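Side-chain contact in aldolase (PDB 6VOP), which is a putative aldolase of the class II aldolase and adducin N-terminal domain family, in the AraD-like group: residues Ser51-Gly54 with Asn55-Pro58. The protein carries 2 engineered substitutions. Sequence-based numbering, arbitrary orientation.
Sequences SCLG and NLDP
Asn55 N donates to Cys52 O at 3.2 Å with a nearly straight N-H...O angle of 168°, closing a four-residue type I beta turn with Leu53 and Gly54 at its corner. A second bond within the turn runs from Gly54 N to Cys52 SG, 3.5 Å away; with SG anti to the backbone N of Cys52 (chi1 170°), the sulfur lies within reach of that amide. Cys52 thus takes up two successive amide hydrogens of the turn, one on its carbonyl oxygen and one on its thiol.

Leu56 follows the turn and its side chain folds back against residues 51-53. With CG anti to the carbonyl carbon (chi1 -70°), the branch comes back to these residues, and its two methyls part there: CD2 lies against Ser51 OG and Cys52 O, while CD1 packs on Leu53 CD2 at 4.0 Å. The two leucine side chains run alongside each other and point the same way, forming a small apolar patch. Beyond the turn a water accepts a hydrogen bond from Asp57 N at 3.1 Å and reaches Ser51 OG by a weak one, a loose water link between Ser51 and Asp57.

All this lies in the loop joining strands 44-46 and 62-64. Cys52, Leu56 and Pro58 rest on Phe23, Ala19 and Thr16 of helix 7-24, and both leucines touch Thr47 just after strand 44-46. Cys52 and Asn55 also pack on Gln175 and Arg17 of a second subunit, placing the turn between helix 7-24 of its own chain and helices 174-194 and 7-24 of the second subunit.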
loop_
_atom_site.group_PDB
_atom_site.type_symbol
_atom_site.label_atom_id
_atom_site.label_comp_id
_atom_site.label_asym_id
_atom_site.label_seq_id
_atom_site.Cartn_x
_atom_site.Cartn_y
_atom_site.Cartn_z
ATOM N N SER A 51 6.113 21.437 -5.415
ATOM C CA SER A 51 4.961 20.896 -6.120
ATOM C C SER A 51 4.716 19.464 -5.668
ATOM O O SER A 51 5.632 18.635 -5.686
ATOM C CB SER A 51 5.173 20.954 -7.636
ATOM O OG SER A 51 3.941 21.145 -8.308
ATOM N N CYS A 52 3.483 19.187 -5.254
ATOM C CA CYS A 52 3.075 17.836 -4.895
ATOM C C CYS A 52 2.871 17.023 -6.168
ATOM O O CYS A 52 2.071 17.402 -7.030
ATOM C CB CYS A 52 1.799 17.873 -4.057
ATOM S SG CYS A 52 1.038 16.262 -3.772
ATOM N N LEU A 53 3.590 15.904 -6.282
ATOM C CA LEU A 53 3.555 15.113 -7.507
ATOM C C LEU A 53 2.171 14.542 -7.801
ATOM O O LEU A 53 1.899 14.170 -8.950
ATOM C CB LEU A 53 4.583 13.982 -7.423
ATOM C CG LEU A 53 6.050 14.403 -7.532
ATOM C CD1 LEU A 53 6.953 13.182 -7.615
ATOM C CD2 LEU A 53 6.264 15.314 -8.732
ATOM N N GLY A 54 1.290 14.473 -6.803
ATOM C CA GLY A 54 -0.034 13.914 -7.008
ATOM C C GLY A 54 -1.058 14.855 -7.610
ATOM O O GLY A 54 -2.133 14.398 -8.010
ATOM N N ASN A 55 -0.755 16.151 -7.687
ATOM C CA ASN A 55 -1.683 17.140 -8.223
ATOM C C ASN A 55 -0.905 18.192 -9.018
ATOM O O ASN A 55 -0.908 19.381 -8.713
ATOM C CB ASN A 55 -2.501 17.779 -7.100
ATOM C CG ASN A 55 -3.627 18.649 -7.624
ATOM O OD1 ASN A 55 -4.051 18.510 -8.771
ATOM N ND2 ASN A 55 -4.117 19.555 -6.784
ATOM N N LEU A 56 -0.225 17.744 -10.069
ATOM C CA LEU A 56 0.560 18.643 -10.903
ATOM C C LEU A 56 -0.321 19.324 -11.944
ATOM O O LEU A 56 -1.259 18.724 -12.477
ATOM C CB LEU A 56 1.683 17.879 -11.604
ATOM C CG LEU A 56 2.836 17.368 -10.741
ATOM C CD1 LEU A 56 3.927 16.770 -11.617
ATOM C CD2 LEU A 56 3.387 18.484 -9.871
ATOM N N ASP A 57 -0.012 20.590 -12.228
ATOM C CA ASP A 57 -0.640 21.305 -13.333
ATOM C C ASP A 57 0.216 21.138 -14.581
ATOM O O ASP A 57 1.374 21.576 -14.584
ATOM C CB ASP A 57 -0.799 22.780 -12.998
ATOM C CG ASP A 57 -1.767 23.498 -13.927
ATOM O OD1 ASP A 57 -1.973 23.026 -15.065
ATOM O OD2 ASP A 57 -2.319 24.544 -13.520
ATOM N N PRO A 58 -0.295 20.516 -15.646
ATOM C CA PRO A 58 0.561 20.271 -16.824
ATOM C C PRO A 58 1.084 21.539 -17.481
ATOM O O PRO A 58 2.247 21.577 -17.899
ATOM C CB PRO A 58 -0.361 19.470 -17.760
ATOM C CG PRO A 58 -1.409 18.869 -16.846
ATOM C CD PRO A 58 -1.623 19.891 -15.775
HETATM O O HOH W 1 1.781 22.531 -10.614
#